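Local coordinates for putative acetoin utilization protein, acetoin dehydrogenase (Thermus thermophilus, PDB 5AWE) that is of unknown function but joins two CBS domains to an ACT domain, an architecture consistent with regulation by a small-molecule ligand, at residues V12-A15 against P16-V20; T76-E79 against V80-R83; A98-M101 against E102-I106; K195-A199 against A200-V204. All coordinates share one frame; numbering follows the deposited sequence.

How the contacts relate
The four contacts follow one another along the chain; none nests in or crosses another. Contact 1 closes a turn between strand 8-9 and helix 20-30. Contact 2 closes another turn between helix 65-74 and strand 88-89. These two touch. Pro-16 O lies 2.8 Å from Arg-78 N, and Thr-18 O lies 2.8 Å from Val-77 N, both probable hydrogen bonds. They bring the loops of the two CBS ranges together. Contact 3 ends helix 94-103, with its centre about 21 Å from that of contact 2. Contact 4 lies in the ACT range, its centre about 39 Å from that of contact 3, and leads helix 193-199 into strand 203-209.

Contact 1 (V12-A15 against P16-V20); sequences VVVA and PDTPV
Thr-18 folds back onto Ala-15 across a type I beta turn. Its backbone N gives the turn bond to Ala-15 O at 2.8 Å. Its hydroxyl OG1 donates to the same oxygen at 2.7 Å. One carbonyl is thus gripped twice. The hydroxyl comes in 19° from the carbonyl plane, while the amide sits well above that plane. The hydroxyl arrives there because OG1 stands beside the backbone N, with chi1 -57°. The methyl CG2 then turns the other way and packs on Val-14 CG2 at 3.3 Å. This side is tight, and Val-14 is buried. The other side is looser. Ala-15 CB and the Asp-17 side chain are exposed, and the Asp-17 carboxylate makes a salt bridge through OD1 with Arg-78 NH2. A valine at Thr-18 would probably leave Ala-15 O with the backbone bond as its one grip within the turn. Pro-16 takes the second position of the turn, its ring CD 3.4 Å from Ala-15 CB. The turn lies between strand 8-9 and helix 20-30, with Pro-19 at the N-cap position. Val-14 and Pro-16 rest on Val-37 of strand 34-39, and Val-14 and Thr-18 on Val-77.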
loop_
_atom_site.group_PDB
_atom_site.type_symbol
_atom_site.label_atom_id
_atom_site.label_comp_id
_atom_site.label_asym_id
_atom_site.label_seq_id
_atom_site.Cartn_x
_atom_site.Cartn_y
_atom_site.Cartn_z
ATOM N N VAL A 12 12.709 21.151 -13.271
ATOM C CA VAL A 12 11.543 20.417 -13.729
ATOM C C VAL A 12 10.304 21.040 -13.116
ATOM O O VAL A 12 10.289 21.364 -11.936
ATOM C CB VAL A 12 11.610 18.941 -13.300
ATOM C CG1 VAL A 12 10.362 18.207 -13.766
ATOM C CG2 VAL A 12 12.865 18.296 -13.876
ATOM N N VAL A 13 9.265 21.221 -13.914
ATOM C CA VAL A 13 8.024 21.735 -13.376
ATOM C C VAL A 13 6.931 20.733 -13.680
ATOM O O VAL A 13 7.161 19.736 -14.353
ATOM C CB VAL A 13 7.656 23.118 -13.978
ATOM C CG1 VAL A 13 8.802 24.093 -13.772
ATOM C CG2 VAL A 13 7.328 22.986 -15.453
ATOM N N VAL A 14 5.739 20.994 -13.177
ATOM C CA VAL A 14 4.668 20.037 -13.288
ATOM C C VAL A 14 3.395 20.870 -13.396
ATOM O O VAL A 14 3.428 22.084 -13.163
ATOM C CB VAL A 14 4.672 19.107 -12.032
ATOM C CG1 VAL A 14 3.715 19.623 -10.974
ATOM C CG2 VAL A 14 4.381 17.684 -12.429
ATOM N N ALA A 15 2.290 20.235 -13.773
ATOM C CA ALA A 15 1.010 20.927 -13.877
ATOM C C ALA A 15 0.070 20.441 -12.772
ATOM O O ALA A 15 0.167 19.303 -12.318
ATOM C CB ALA A 15 0.389 20.682 -15.250
ATOM N N PRO A 16 -0.865 21.300 -12.338
ATOM C CA PRO A 16 -1.819 20.955 -11.277
ATOM C C PRO A 16 -2.563 19.630 -11.491
ATOM O O PRO A 16 -2.894 18.932 -10.527
ATOM C CB PRO A 16 -2.773 22.149 -11.250
ATOM C CG PRO A 16 -1.999 23.272 -11.874
ATOM C CD PRO A 16 -1.144 22.626 -12.919
ATOM N N ASP A 17 -2.831 19.290 -12.746
ATOM C CA ASP A 17 -3.585 18.084 -13.054
ATOM C C ASP A 17 -2.668 16.885 -13.219
ATOM O O ASP A 17 -3.130 15.775 -13.463
ATOM C CB ASP A 17 -4.416 18.279 -14.324
ATOM C CG ASP A 17 -5.607 19.198 -14.108
ATOM O OD1 ASP A 17 -5.978 19.430 -12.932
ATOM O OD2 ASP A 17 -6.172 19.690 -15.111
ATOM N N THR A 18 -1.367 17.108 -13.090
ATOM C CA THR A 18 -0.423 15.997 -13.023
ATOM C C THR A 18 -0.825 15.077 -11.864
ATOM O O THR A 18 -1.095 15.544 -10.758
ATOM C CB THR A 18 1.016 16.509 -12.780
ATOM O OG1 THR A 18 1.378 17.423 -13.822
ATOM C CG2 THR A 18 2.001 15.352 -12.756
ATOM N N PRO A 19 -0.878 13.756 -12.107
ATOM C CA PRO A 19 -1.257 12.834 -11.027
ATOM C C PRO A 19 -0.149 12.782 -9.982
ATOM O O PRO A 19 1.033 12.769 -10.331
ATOM C CB PRO A 19 -1.429 11.484 -11.736
ATOM C CG PRO A 19 -1.545 11.815 -13.196
ATOM C CD PRO A 19 -0.704 13.052 -13.387
ATOM N N VAL A 20 -0.532 12.752 -8.709
ATOM C CA VAL A 20 0.433 12.724 -7.622
ATOM C C VAL A 20 1.514 11.671 -7.849
ATOM O O VAL A 20 2.700 11.940 -7.642
ATOM C CB VAL A 20 -0.269 12.463 -6.254
ATOM C CG1 VAL A 20 0.764 12.192 -5.163
ATOM C CG2 VAL A 20 -1.105 13.679 -5.862
#

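Contact 2 (T76-E79 against V80-R83); sequences TVRE and VMAR
Chi1 of 64° in Met-81, a selenomethionine, sets CG between its backbone N and carbonyl carbon, where it meets two carbonyl oxygens. CG lies 3.6 Å from Val-77 O and equally far from Arg-78 O. The rest of the chain is extended, and SE passes 4.0 Å from Arg-78 CA. Val-80 holds its branch CG2 in the matching place, between N and carbonyl carbon. That methyl comes 3.4 Å from Val-77 O. The same oxygen takes the amide of Val-80 at 3.1 Å, from above the carbonyl plane, with an N-H...O angle of 159°. The Met-81 amide adds a weak bond to it. An alanine in place of Val-80 would probably leave Val-77 O without its methyl cover and open a gap beside Leu-75. A water bridges Arg-78 O and Met-81 O, donating to both, the latter at 2.6 Å. Residues 77-79 have helical backbone angles. The segment follows helix 65-74 and leads toward strand 88-89. Val-77 and Met-81 face the hairpin of strands 34-39 and 42-48, where both touch Val-37 and Val-47.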
loop_
_atom_site.group_PDB
_atom_site.type_symbol
_atom_site.label_atom_id
_atom_site.label_comp_id
_atom_site.label_asym_id
_atom_site.label_seq_id
_atom_site.Cartn_x
_atom_site.Cartn_y
_atom_site.Cartn_z
ATOM N N THR A 76 -4.564 14.453 -7.652
ATOM C CA THR A 76 -3.755 15.319 -8.514
ATOM C C THR A 76 -2.903 16.302 -7.712
ATOM O O THR A 76 -3.219 16.620 -6.568
ATOM C CB THR A 76 -4.644 16.129 -9.478
ATOM O OG1 THR A 76 -5.475 17.030 -8.730
ATOM C CG2 THR A 76 -5.530 15.189 -10.290
ATOM N N VAL A 77 -1.828 16.780 -8.333
ATOM C CA VAL A 77 -0.928 17.762 -7.720
ATOM C C VAL A 77 -1.666 18.974 -7.145
ATOM O O VAL A 77 -1.274 19.518 -6.110
ATOM C CB VAL A 77 0.128 18.243 -8.752
ATOM C CG1 VAL A 77 0.887 19.442 -8.230
ATOM C CG2 VAL A 77 1.103 17.109 -9.049
ATOM N N ARG A 78 -2.742 19.383 -7.810
ATOM C CA ARG A 78 -3.504 20.547 -7.381
ATOM C C ARG A 78 -4.034 20.410 -5.959
ATOM O O ARG A 78 -4.147 21.399 -5.242
ATOM C CB ARG A 78 -4.674 20.798 -8.334
ATOM C CG ARG A 78 -5.378 22.129 -8.086
ATOM C CD ARG A 78 -6.679 22.245 -8.874
ATOM N NE ARG A 78 -6.506 21.931 -10.291
ATOM C CZ ARG A 78 -6.079 22.801 -11.201
ATOM N NH1 ARG A 78 -5.777 24.044 -10.842
ATOM N NH2 ARG A 78 -5.956 22.428 -12.470
ATOM N N GLU A 79 -4.346 19.182 -5.555
ATOM C CA GLU A 79 -4.989 18.926 -4.270
ATOM C C GLU A 79 -4.008 18.906 -3.104
ATOM O O GLU A 79 -4.415 18.897 -1.940
ATOM C CB GLU A 79 -5.748 17.596 -4.326
ATOM C CG GLU A 79 -6.815 17.556 -5.420
ATOM C CD GLU A 79 -7.605 16.262 -5.428
ATOM O OE1 GLU A 79 -7.720 15.637 -6.510
ATOM O OE2 GLU A 79 -8.114 15.872 -4.355
ATOM N N VAL A 80 -2.715 18.899 -3.409
ATOM C CA VAL A 80 -1.703 18.820 -2.360
ATOM C C VAL A 80 -0.653 19.930 -2.437
ATOM O O VAL A 80 0.199 20.040 -1.557
ATOM C CB VAL A 80 -0.980 17.451 -2.397
ATOM C CG1 VAL A 80 -1.984 16.332 -2.156
ATOM C CG2 VAL A 80 -0.289 17.260 -3.746
HETATM N N MSE A 81 -0.704 20.746 -3.485
HETATM C CA MSE A 81 0.317 21.773 -3.657
HETATM C C MSE A 81 0.148 22.902 -2.645
HETATM O O MSE A 81 -0.947 23.132 -2.122
HETATM C CB MSE A 81 0.306 22.325 -5.095
HETATM C CG MSE A 81 -0.963 23.052 -5.527
HETATM SE SE MSE A 81 -0.904 23.552 -7.276
HETATM C CE MSE A 81 -2.068 24.901 -7.256
ATOM N N ALA A 82 1.249 23.585 -2.348
ATOM C CA ALA A 82 1.236 24.651 -1.353
ATOM C C ALA A 82 1.139 25.991 -2.046
ATOM O O ALA A 82 1.730 26.190 -3.110
ATOM C CB ALA A 82 2.495 24.608 -0.513
ATOM N N ARG A 83 0.383 26.903 -1.444
ATOM C CA ARG A 83 0.406 28.296 -1.853
ATOM C C ARG A 83 -0.024 29.218 -0.716
ATOM O O ARG A 83 -0.647 28.789 0.255
ATOM C CB ARG A 83 -0.480 28.515 -3.085
ATOM C CG ARG A 83 -1.964 28.343 -2.862
ATOM C CD ARG A 83 -2.728 28.467 -4.188
ATOM N NE ARG A 83 -2.352 29.670 -4.932
ATOM C CZ ARG A 83 -2.783 29.962 -6.157
ATOM N NH1 ARG A 83 -2.382 31.078 -6.750
ATOM N NH2 ARG A 83 -3.614 29.143 -6.793
HETATM O O HOH W 1 -3.384 22.398 -2.452
#

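Contact 3 (A98-M101 against E102-I106); sequences ALLM and EERKI
Ala-98, Leu-99 and Leu-100 accept regular helical bonds from the amides of Glu-102, Glu-103 and Arg-104, that from Glu-103 N to Leu-99 O being 2.9 Å, until the backbone leaves the helix at Arg-104. On one flank the side chains of Leu-100 and Arg-104 run alongside each other in a common direction. Leu-100 CD2 lies 4.2 Å from both NE and NH1 of the guanidinium, which it meets obliquely. Arg-104 is extended from CG to NE. With CG anti to the backbone N (chi1 -177°) and the chain extended, Glu-103 brings OE1 to Arg-104 NE in a salt bridge of 3.5 Å. The end of Met-101, a selenomethionine, leads away from 102-106. Its CB stays 3.5 Å from Ile-106 O, and its side chain, bent at chi3, touches Val-123 and Val-126 of helix 123-133. Lys-105 has a positive phi of 72°, and beyond it Ile-106 N makes a weak bond to Met-101 O at 3.0 Å. This helix end belongs to the beta-alpha-beta unit of strand 88-89, helix 94-103 and strand 108-113, where Leu-100 and Met-101 touch Leu-109. Ala-98 and Met-101 also meet Leu-127 of the second subunit, and Leu-99 and Glu-102 meet its Ile-131. Mostly apolar groups, with Glu-102 among them, thus meet helix 123-133 and the second subunit, while the long, exposed ion pair of Glu-103 and Arg-104 probably contributes modestly.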
loop_
_atom_site.group_PDB
_atom_site.type_symbol
_atom_site.label_atom_id
_atom_site.label_comp_id
_atom_site.label_asym_id
_atom_site.label_seq_id
_atom_site.Cartn_x
_atom_site.Cartn_y
_atom_site.Cartn_z
ATOM N N ALA A 98 18.730 32.587 2.016
ATOM C CA ALA A 98 18.999 31.913 3.283
ATOM C C ALA A 98 18.008 32.382 4.337
ATOM O O ALA A 98 17.540 31.592 5.159
ATOM C CB ALA A 98 20.436 32.195 3.752
ATOM N N LEU A 99 17.689 33.671 4.298
ATOM C CA LEU A 99 16.764 34.253 5.255
ATOM C C LEU A 99 15.385 33.650 5.078
ATOM O O LEU A 99 14.773 33.203 6.048
ATOM C CB LEU A 99 16.704 35.772 5.084
ATOM C CG LEU A 99 17.854 36.541 5.751
ATOM C CD1 LEU A 99 17.800 38.001 5.349
ATOM C CD2 LEU A 99 17.757 36.399 7.268
ATOM N N LEU A 100 14.907 33.623 3.838
ATOM C CA LEU A 100 13.606 33.040 3.548
ATOM C C LEU A 100 13.551 31.567 3.946
ATOM O O LEU A 100 12.579 31.122 4.561
ATOM C CB LEU A 100 13.282 33.193 2.063
ATOM C CG LEU A 100 12.882 34.607 1.640
ATOM C CD1 LEU A 100 13.182 34.796 0.172
ATOM C CD2 LEU A 100 11.399 34.847 1.932
HETATM N N MSE A 101 14.595 30.811 3.615
HETATM C CA MSE A 101 14.603 29.381 3.911
HETATM C C MSE A 101 14.537 29.123 5.413
HETATM O O MSE A 101 13.827 28.228 5.856
HETATM C CB MSE A 101 15.854 28.709 3.328
HETATM C CG MSE A 101 15.912 28.722 1.806
HETATM SE SE MSE A 101 17.214 27.684 1.093
HETATM C CE MSE A 101 18.590 28.107 2.076
ATOM N N GLU A 102 15.272 29.911 6.193
ATOM C CA GLU A 102 15.378 29.671 7.632
ATOM C C GLU A 102 14.134 30.153 8.354
ATOM O O GLU A 102 13.681 29.531 9.312
ATOM C CB GLU A 102 16.607 30.383 8.212
ATOM C CG GLU A 102 16.944 29.983 9.650
ATOM C CD GLU A 102 16.112 30.725 10.695
ATOM O OE1 GLU A 102 15.526 31.778 10.365
ATOM O OE2 GLU A 102 16.048 30.255 11.852
ATOM N N GLU A 103 13.585 31.267 7.889
ATOM C CA GLU A 103 12.395 31.831 8.502
ATOM C C GLU A 103 11.259 30.815 8.419
ATOM O O GLU A 103 10.578 30.542 9.411
ATOM C CB GLU A 103 12.002 33.120 7.779
ATOM C CG GLU A 103 10.816 33.845 8.385
ATOM C CD GLU A 103 10.583 35.211 7.755
ATOM O OE1 GLU A 103 10.227 35.268 6.556
ATOM O OE2 GLU A 103 10.758 36.228 8.459
ATOM N N ARG A 104 11.079 30.239 7.234
ATOM C CA ARG A 104 9.891 29.455 6.944
ATOM C C ARG A 104 10.152 27.961 6.837
ATOM O O ARG A 104 9.335 27.225 6.293
ATOM C CB ARG A 104 9.246 29.976 5.664
ATOM C CG ARG A 104 9.000 31.473 5.721
ATOM C CD ARG A 104 8.087 31.951 4.618
ATOM N NE ARG A 104 8.314 33.362 4.323
ATOM C CZ ARG A 104 7.364 34.213 3.948
ATOM N NH1 ARG A 104 7.670 35.480 3.698
ATOM N NH2 ARG A 104 6.108 33.798 3.827
ATOM N N LYS A 105 11.291 27.517 7.361
ATOM C CA LYS A 105 11.543 26.091 7.563
ATOM C C LYS A 105 11.787 25.323 6.268
ATOM O O LYS A 105 11.933 24.101 6.288
ATOM C CB LYS A 105 10.370 25.447 8.309
ATOM C CG LYS A 105 10.125 26.013 9.704
ATOM C CD LYS A 105 9.055 25.215 10.446
ATOM C CE LYS A 105 8.892 25.702 11.879
ATOM N NZ LYS A 105 8.054 24.774 12.690
ATOM N N ILE A 106 11.837 26.041 5.150
ATOM C CA ILE A 106 11.897 25.420 3.829
ATOM C C ILE A 106 13.321 25.058 3.403
ATOM O O ILE A 106 14.290 25.673 3.848
ATOM C CB ILE A 106 11.324 26.359 2.770
ATOM C CG1 ILE A 106 10.015 26.967 3.266
ATOM C CG2 ILE A 106 11.084 25.594 1.488
ATOM C CD1 ILE A 106 9.658 28.245 2.563
#

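Contact 4 (K195-A199 against A200-V204); sequences KRLEA and AGERV
Leu-197, Ala-200 and Glu-198 carry most of this helix end. Leu-197 lays its CB against Val-204 CG2 at 3.8 Å, while its side chain goes on into the core to Ile-143 and Met-157. Val-204 presents that methyl because CG2 stands beside its backbone N, with CG1 anti to it (chi1 178°). Ala-200 gives its amide to Arg-196 O at 2.8 Å, with its CB close to the same oxygen. Glu-198 lies on the exposed side. Its CB is 4.0 Å from Val-204 CG2, and its CA makes a C-H...O contact with Glu-202 O at 3.1 Å. A water ties this side together: it donates to Glu-198 OE1 and Glu-202 O and accepts from Val-204 N at 2.6 Å. Arg-196 NE bonds to Ala-160 O, and NH1 makes a salt bridge with Asp-189. Gly-201, with a phi of 78°, reverses the chain. Its amide bonds to Glu-198 O, modelled very short, and Glu-202 N bonds to Leu-197 O, whose place is less sure. Together these bonds form a Schellman motif. It ends helix 193-199, and the chain goes on into strand 203-209, the last helix-to-strand step of the beta-alpha-beta-beta-alpha-beta order of an ACT domain.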
loop_
_atom_site.group_PDB
_atom_site.type_symbol
_atom_site.label_atom_id
_atom_site.label_comp_id
_atom_site.label_asym_id
_atom_site.label_seq_id
_atom_site.Cartn_x
_atom_site.Cartn_y
_atom_site.Cartn_z
ATOM N N LYS A 195 50.983 36.124 16.311
ATOM C CA LYS A 195 52.031 36.904 16.960
ATOM C C LYS A 195 51.695 38.389 16.814
ATOM O O LYS A 195 51.366 39.068 17.795
ATOM C CB LYS A 195 53.390 36.622 16.301
ATOM C CG LYS A 195 53.714 35.141 16.109
ATOM C CD LYS A 195 54.359 34.535 17.354
ATOM C CE LYS A 195 55.807 34.983 17.510
ATOM N NZ LYS A 195 56.500 34.269 18.622
ATOM N N ARG A 196 51.760 38.868 15.574
ATOM C CA ARG A 196 51.569 40.279 15.269
ATOM C C ARG A 196 50.333 40.867 15.941
ATOM O O ARG A 196 50.375 41.984 16.456
ATOM C CB ARG A 196 51.471 40.476 13.757
ATOM C CG ARG A 196 52.730 40.094 13.006
ATOM C CD ARG A 196 52.694 40.628 11.592
ATOM N NE ARG A 196 51.813 39.843 10.735
ATOM C CZ ARG A 196 52.229 38.839 9.974
ATOM N NH1 ARG A 196 53.511 38.505 9.968
ATOM N NH2 ARG A 196 51.367 38.161 9.230
ATOM N N LEU A 197 49.236 40.112 15.940
ATOM C CA LEU A 197 47.988 40.596 16.513
ATOM C C LEU A 197 48.138 40.985 17.982
ATOM O O LEU A 197 47.785 42.093 18.381
ATOM C CB LEU A 197 46.892 39.536 16.377
ATOM C CG LEU A 197 46.203 39.422 15.012
ATOM C CD1 LEU A 197 45.323 38.182 14.967
ATOM C CD2 LEU A 197 45.373 40.675 14.758
ATOM N N GLU A 198 48.658 40.076 18.795
ATOM C CA GLU A 198 48.675 40.335 20.223
ATOM C C GLU A 198 49.887 41.167 20.597
ATOM O O GLU A 198 49.815 41.983 21.509
ATOM C CB GLU A 198 48.656 39.027 21.013
ATOM C CG GLU A 198 49.884 38.168 20.836
ATOM C CD GLU A 198 49.958 37.079 21.883
ATOM O OE1 GLU A 198 48.923 36.426 22.134
ATOM O OE2 GLU A 198 51.050 36.883 22.456
ATOM N N ALA A 199 50.994 40.969 19.883
ATOM C CA ALA A 199 52.147 41.861 19.993
ATOM C C ALA A 199 51.705 43.294 19.703
ATOM O O ALA A 199 52.265 44.249 20.241
ATOM C CB ALA A 199 53.236 41.440 19.011
ATOM N N ALA A 200 50.692 43.435 18.854
ATOM C CA ALA A 200 50.053 44.725 18.630
ATOM C C ALA A 200 48.964 44.963 19.671
ATOM O O ALA A 200 48.099 45.820 19.489
ATOM C CB ALA A 200 49.457 44.777 17.224
ATOM N N GLY A 201 48.996 44.183 20.748
ATOM C CA GLY A 201 48.070 44.386 21.851
ATOM C C GLY A 201 46.654 43.864 21.654
ATOM O O GLY A 201 45.758 44.161 22.449
ATOM N N GLU A 202 46.434 43.089 20.597
ATOM C CA GLU A 202 45.110 42.531 20.359
ATOM C C GLU A 202 44.929 41.263 21.198
ATOM O O GLU A 202 45.908 40.617 21.581
ATOM C CB GLU A 202 44.937 42.217 18.871
ATOM C CG GLU A 202 43.553 42.521 18.333
ATOM C CD GLU A 202 43.252 44.009 18.297
ATOM O OE1 GLU A 202 42.371 44.456 19.062
ATOM O OE2 GLU A 202 43.895 44.732 17.503
ATOM N N ARG A 203 43.678 40.911 21.482
ATOM C CA ARG A 203 43.391 39.814 22.398
ATOM C C ARG A 203 43.008 38.531 21.662
ATOM O O ARG A 203 41.843 38.331 21.317
ATOM C CB ARG A 203 42.265 40.215 23.353
ATOM C CG ARG A 203 42.194 39.361 24.604
ATOM C CD ARG A 203 40.988 39.695 25.467
ATOM N NE ARG A 203 40.283 38.520 25.998
ATOM C CZ ARG A 203 40.737 37.262 25.975
ATOM N NH1 ARG A 203 41.919 36.963 25.446
ATOM N NH2 ARG A 203 39.995 36.286 26.484
ATOM N N VAL A 204 43.987 37.656 21.442
ATOM C CA VAL A 204 43.794 36.493 20.581
ATOM C C VAL A 204 43.221 35.303 21.344
ATOM O O VAL A 204 43.907 34.681 22.152
ATOM C CB VAL A 204 45.125 36.067 19.909
ATOM C CG1 VAL A 204 44.907 34.824 19.050
ATOM C CG2 VAL A 204 45.665 37.210 19.051
HETATM O O HOH W 2 46.207 37.691 22.876
#